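Local coordinates for protein endoglycosidase (Bacteroides thetaiotaomicron, PDB 6Q64) that probably hydrolyses O-glycosidic bonds of complex N-glycans, as a family 18 glycoside hydrolase built on a TIM barrel, at residues Ala129-Ile134 with Tyr180-Phe185; Ala172-Ile177 with Ala222-Ala227. The protein carries 1 engineered substitution. All blocks are in the same frame, centred on the assembly; numbering follows the deposited sequence.

Interaction 1 lies in the barrel wall, where strand 128-135 pairs with the start of strand 184-189; interaction 2 sits one layer out, where helix 162-179 meets the end of helix 211-224. Their centres are about 10 Å apart. Helix 162-179 joins them: it leads along the chain into strand 184-189, and Ile173 and Ile177 pack against Phe185 of interaction 1. The inner contact is buried and combines backbone hydrogen bonds and one to an aspartate carboxylate with leucine and aromatic packing. The outer one covers about half the area; a salt bridge runs along its solvent side, and apolar side chains meet loosely beneath it.

Interaction 1 of 2, residues Ala129-Ile134 with Tyr180-Phe185; sequences ALLCWI and YNLDGF
Asp183 OD1 takes the backbone N-H of Ala129 at 2.6 Å, on the anti side of the carboxylate and 33° out of its plane; Gln122 adds a weak second bond to the same oxygen. With chi1 at -40° the carboxylate sits beside its own backbone N, so that carboxylate and N-H both face Ala129, and the Asp183 N-H binds Ala129 O at 2.8 Å. One residue thus grips both polar backbone atoms of Ala129. Farther along, Leu131 N reaches Gly184 O at 3.1 Å in a more bent bond. Leu131 pairs with Phe185 in parallel register, and the Phe185 CA-H makes a further contact with Leu131 O.

On the face that carries Leu131, Leu182 crosses it at about a right angle, its CD1 3.7 Å from Leu131 CG. Phe185 extends along the strand past Leu131 and puts its CE1-CZ edge against one face of Trp133. This is a T-shaped stack: the Phe185 ring and the six-membered ring of Trp133 have centroids 5.0 Å apart and planes at 77°. On the other face Leu130 CD2 lies 3.4 Å from Gly184 N, covering a glycine whose backbone angles would jam a CB against the preceding carbonyl. Ile173 of helix 162-179 packs on both aromatic rings.

Just before the strand, Asn181 is the C-prime residue of a Schellman motif closing helix 162-179. Helix end, short turn and parallel strand beside its predecessor form the alpha-beta return of the beta-alpha-beta crossover from which a TIM barrel is built.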
loop_
_atom_site.group_PDB
_atom_site.type_symbol
_atom_site.label_atom_id
_atom_site.label_comp_id
_atom_site.label_asym_id
_atom_site.label_seq_id
_atom_site.Cartn_x
_atom_site.Cartn_y
_atom_site.Cartn_z
ATOM N N ALA A 129 2.532 7.843 -2.984
ATOM C CA ALA A 129 2.150 6.886 -4.037
ATOM C C ALA A 129 3.295 5.911 -4.288
ATOM O O ALA A 129 4.462 6.361 -4.465
ATOM C CB ALA A 129 1.761 7.631 -5.285
ATOM N N LEU A 130 2.957 4.620 -4.307
ATOM C CA LEU A 130 3.938 3.519 -4.450
ATOM C C LEU A 130 3.791 2.871 -5.812
ATOM O O LEU A 130 2.662 2.544 -6.180
ATOM C CB LEU A 130 3.647 2.463 -3.383
ATOM C CG LEU A 130 3.760 2.931 -1.945
ATOM C CD1 LEU A 130 3.725 1.727 -1.034
ATOM C CD2 LEU A 130 5.032 3.746 -1.727
ATOM N N LEU A 131 4.909 2.559 -6.444
ATOM C CA LEU A 131 4.915 1.527 -7.501
ATOM C C LEU A 131 4.605 0.188 -6.849
ATOM O O LEU A 131 4.823 0.067 -5.666
ATOM C CB LEU A 131 6.262 1.520 -8.217
ATOM C CG LEU A 131 6.331 2.491 -9.386
ATOM C CD1 LEU A 131 7.432 2.088 -10.353
ATOM C CD2 LEU A 131 4.989 2.574 -10.111
ATOM N N CYS A 132 4.115 -0.760 -7.631
ATOM C CA CYS A 132 3.541 -2.027 -7.157
ATOM C C CYS A 132 3.413 -3.004 -8.310
ATOM O O CYS A 132 3.030 -2.572 -9.380
ATOM C CB CYS A 132 2.137 -1.831 -6.636
ATOM S SG CYS A 132 1.435 -3.406 -6.105
ATOM N N TRP A 133 3.694 -4.275 -8.057
ATOM C CA TRP A 133 3.627 -5.393 -9.031
ATOM C C TRP A 133 4.235 -6.630 -8.382
ATOM O O TRP A 133 5.039 -6.460 -7.462
ATOM C CB TRP A 133 4.316 -5.058 -10.355
ATOM C CG TRP A 133 5.814 -4.964 -10.355
ATOM C CD1 TRP A 133 6.691 -5.992 -10.187
ATOM C CD2 TRP A 133 6.621 -3.812 -10.676
ATOM N NE1 TRP A 133 7.980 -5.557 -10.340
ATOM C CE2 TRP A 133 7.971 -4.218 -10.632
ATOM C CE3 TRP A 133 6.350 -2.464 -10.955
ATOM C CZ2 TRP A 133 9.031 -3.337 -10.864
ATOM C CZ3 TRP A 133 7.397 -1.594 -11.193
ATOM C CH2 TRP A 133 8.723 -2.027 -11.153
ATOM N N ILE A 134 3.819 -7.801 -8.858
ATOM C CA ILE A 134 4.137 -9.132 -8.274
ATOM C C ILE A 134 5.634 -9.367 -8.430
ATOM O O ILE A 134 6.171 -9.112 -9.512
ATOM C CB ILE A 134 3.327 -10.274 -8.916
ATOM C CG1 ILE A 134 1.894 -10.317 -8.379
ATOM C CG2 ILE A 134 4.040 -11.611 -8.719
ATOM C CD1 ILE A 134 0.959 -11.172 -9.216
ATOM N N TYR A 180 10.206 9.439 -11.456
ATOM C CA TYR A 180 8.828 9.984 -11.481
ATOM C C TYR A 180 8.508 10.564 -10.095
ATOM O O TYR A 180 7.353 10.885 -9.842
ATOM C CB TYR A 180 7.893 8.901 -12.030
ATOM C CG TYR A 180 8.020 8.680 -13.525
ATOM C CD1 TYR A 180 7.667 9.684 -14.434
ATOM C CD2 TYR A 180 8.474 7.471 -14.042
ATOM C CE1 TYR A 180 7.755 9.496 -15.805
ATOM C CE2 TYR A 180 8.574 7.272 -15.413
ATOM C CZ TYR A 180 8.214 8.285 -16.297
ATOM O OH TYR A 180 8.335 8.097 -17.648
ATOM N N ASN A 181 9.547 10.740 -9.266
ATOM C CA ASN A 181 9.542 11.170 -7.833
ATOM C C ASN A 181 8.439 10.463 -7.008
ATOM O O ASN A 181 7.940 11.075 -6.035
ATOM C CB ASN A 181 9.529 12.699 -7.721
ATOM C CG ASN A 181 9.455 13.185 -6.286
ATOM O OD1 ASN A 181 10.285 12.843 -5.455
ATOM N ND2 ASN A 181 8.419 13.937 -5.960
ATOM N N LEU A 182 8.130 9.193 -7.284
ATOM C CA LEU A 182 7.169 8.405 -6.464
ATOM C C LEU A 182 7.754 8.139 -5.058
ATOM O O LEU A 182 8.957 8.407 -4.840
ATOM C CB LEU A 182 6.834 7.124 -7.230
ATOM C CG LEU A 182 5.966 7.332 -8.478
ATOM C CD1 LEU A 182 6.135 6.210 -9.498
ATOM C CD2 LEU A 182 4.497 7.463 -8.101
ATOM N N ASP A 183 6.944 7.679 -4.101
ATOM C CA ASP A 183 7.357 7.659 -2.669
ATOM C C ASP A 183 7.743 6.245 -2.233
ATOM O O ASP A 183 8.045 6.083 -1.056
ATOM C CB ASP A 183 6.291 8.238 -1.736
ATOM C CG ASP A 183 5.611 9.463 -2.319
ATOM O OD1 ASP A 183 4.648 9.272 -3.112
ATOM O OD2 ASP A 183 6.071 10.595 -2.013
ATOM N N GLY A 184 7.770 5.271 -3.133
ATOM C CA GLY A 184 8.493 4.021 -2.850
ATOM C C GLY A 184 7.932 2.827 -3.590
ATOM O O GLY A 184 7.486 2.979 -4.735
ATOM N N PHE A 185 7.979 1.651 -2.967
ATOM C CA PHE A 185 7.642 0.388 -3.656
ATOM C C PHE A 185 6.847 -0.522 -2.732
ATOM O O PHE A 185 6.965 -0.431 -1.479
ATOM C CB PHE A 185 8.910 -0.292 -4.170
ATOM C CG PHE A 185 8.618 -1.408 -5.129
ATOM C CD1 PHE A 185 8.291 -1.147 -6.446
ATOM C CD2 PHE A 185 8.603 -2.724 -4.697
ATOM C CE1 PHE A 185 7.990 -2.179 -7.323
ATOM C CE2 PHE A 185 8.305 -3.759 -5.576
ATOM C CZ PHE A 185 7.990 -3.484 -6.890
#

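Interaction 2 of 2, residues Ala172-Ile177 with Ala222-Ala227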
loop_
_atom_site.group_PDB
_atom_site.type_symbol
_atom_site.label_atom_id
_atom_site.label_comp_id
_atom_site.label_asym_id
_atom_site.label_seq_id
_atom_site.Cartn_x
_atom_site.Cartn_y
_atom_site.Cartn_z
ATOM N N ALA A 172 17.282 -0.642 -10.270
ATOM C CA ALA A 172 16.522 -0.206 -11.467
ATOM C C ALA A 172 15.119 0.167 -11.017
ATOM O O ALA A 172 14.573 1.164 -11.500
ATOM C CB ALA A 172 16.463 -1.290 -12.511
ATOM N N ILE A 173 14.569 -0.613 -10.102
ATOM C CA ILE A 173 13.275 -0.258 -9.476
ATOM C C ILE A 173 13.440 1.140 -8.874
ATOM O O ILE A 173 12.673 2.019 -9.273
ATOM C CB ILE A 173 12.866 -1.337 -8.471
ATOM C CG1 ILE A 173 12.720 -2.689 -9.182
ATOM C CG2 ILE A 173 11.611 -0.905 -7.732
ATOM C CD1 ILE A 173 11.857 -3.705 -8.457
ATOM N N CYS A 174 14.455 1.358 -8.034
ATOM C CA CYS A 174 14.721 2.664 -7.370
ATOM C C CYS A 174 14.916 3.732 -8.430
ATOM O O CYS A 174 14.254 4.760 -8.357
ATOM C CB CYS A 174 15.953 2.653 -6.480
ATOM S SG CYS A 174 15.740 1.626 -5.003
ATOM N N ASP A 175 15.802 3.498 -9.384
ATOM C CA ASP A 175 15.917 4.388 -10.562
ATOM C C ASP A 175 14.521 4.890 -10.883
ATOM O O ASP A 175 14.285 6.104 -10.766
ATOM C CB ASP A 175 16.414 3.659 -11.811
ATOM C CG ASP A 175 17.912 3.470 -11.822
ATOM O OD1 ASP A 175 18.585 4.014 -10.895
ATOM O OD2 ASP A 175 18.390 2.788 -12.754
ATOM N N SER A 176 13.647 3.947 -11.237
ATOM C CA SER A 176 12.392 4.199 -11.985
ATOM C C SER A 176 11.401 4.909 -11.048
ATOM O O SER A 176 10.617 5.718 -11.539
ATOM C CB SER A 176 11.885 2.921 -12.628
ATOM O OG SER A 176 10.531 2.678 -12.312
ATOM N N ILE A 177 11.537 4.703 -9.741
ATOM C CA ILE A 177 10.789 5.432 -8.674
ATOM C C ILE A 177 11.312 6.868 -8.590
ATOM O O ILE A 177 10.471 7.769 -8.436
ATOM C CB ILE A 177 10.910 4.702 -7.316
ATOM C CG1 ILE A 177 9.906 3.552 -7.227
ATOM C CG2 ILE A 177 10.779 5.650 -6.127
ATOM C CD1 ILE A 177 10.247 2.539 -6.180
ATOM N N ALA A 222 18.388 0.387 1.419
ATOM C CA ALA A 222 19.650 1.163 1.495
ATOM C C ALA A 222 19.416 2.471 0.758
ATOM O O ALA A 222 19.934 3.524 1.184
ATOM C CB ALA A 222 20.810 0.402 0.892
ATOM N N ARG A 223 18.632 2.376 -0.311
ATOM C CA ARG A 223 18.483 3.485 -1.273
ATOM C C ARG A 223 17.317 4.370 -0.855
ATOM O O ARG A 223 17.535 5.575 -0.635
ATOM C CB ARG A 223 18.333 2.975 -2.705
ATOM C CG ARG A 223 18.973 3.944 -3.681
ATOM C CD ARG A 223 19.260 3.358 -5.034
ATOM N NE ARG A 223 18.899 4.340 -6.042
ATOM C CZ ARG A 223 18.967 4.130 -7.349
ATOM N NH1 ARG A 223 18.600 5.081 -8.195
ATOM N NH2 ARG A 223 19.403 2.966 -7.805
ATOM N N LEU A 224 16.127 3.812 -0.713
ATOM C CA LEU A 224 14.938 4.682 -0.621
ATOM C C LEU A 224 14.574 4.947 0.848
ATOM O O LEU A 224 13.769 5.869 1.101
ATOM C CB LEU A 224 13.827 4.120 -1.522
ATOM C CG LEU A 224 13.408 2.681 -1.300
ATOM C CD1 LEU A 224 12.940 2.562 0.105
ATOM C CD2 LEU A 224 12.319 2.245 -2.270
ATOM N N ARG A 225 15.225 4.312 1.819
ATOM C CA ARG A 225 14.957 4.720 3.228
ATOM C C ARG A 225 15.593 6.079 3.544
ATOM O O ARG A 225 14.943 6.967 4.086
ATOM C CB ARG A 225 15.374 3.682 4.272
ATOM C CG ARG A 225 14.870 4.076 5.655
ATOM C CD ARG A 225 14.785 2.953 6.646
ATOM N NE ARG A 225 13.548 2.215 6.530
ATOM C CZ ARG A 225 13.267 1.153 7.257
ATOM N NH1 ARG A 225 14.156 0.693 8.108
ATOM N NH2 ARG A 225 12.127 0.509 7.120
ATOM N N PRO A 226 16.896 6.304 3.288
ATOM C CA PRO A 226 17.464 7.618 3.581
ATOM C C PRO A 226 16.813 8.720 2.721
ATOM O O PRO A 226 17.043 9.865 2.997
ATOM C CB PRO A 226 18.981 7.460 3.334
ATOM C CG PRO A 226 19.133 6.162 2.527
ATOM C CD PRO A 226 17.872 5.345 2.750
ATOM N N ALA A 227 16.004 8.373 1.718
ATOM C CA ALA A 227 15.336 9.369 0.841
ATOM C C ALA A 227 13.954 9.748 1.405
ATOM O O ALA A 227 13.243 10.490 0.744
ATOM C CB ALA A 227 15.248 8.849 -0.586
#
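The Arg223 guanidinium has Cys174 CB over one face, 3.3 Å above the plane and over its centre, while Asp175 OD1 lies in plane at the edge. That oxygen receives NH1 at 2.9 Å through its anti lone pair, and a weak bond from NH2 at 3.4 Å. Both donors converge on this one oxygen, the carboxylate plane turned 67° from that of the guanidinium, and the groups do not pair side by side. The arginine chain bends at chi3 (138°) and runs over Cys174, whose SG comes within 3.7 Å of Arg223 CB.

Helix 162-179 supplies two more polar partners: Glu178 makes a salt bridge to NE, and Asn171 accepts a hydrogen bond from NH2. A leucine in place of Arg223 would probably leave Asp175 and Glu178 without their shared positive mate and uncover Cys174 CB. Deeper in, Leu224 CD2 meets Cys174 SG and Ile177 CD1, both at a loose 4.4 Å, and Arg229 from the loop before the next strand touches Ile177 and Leu224. This is the packing of consecutive helices in the outer layer of a TIM barrel, apolar toward the strands and bridged by charge toward solvent.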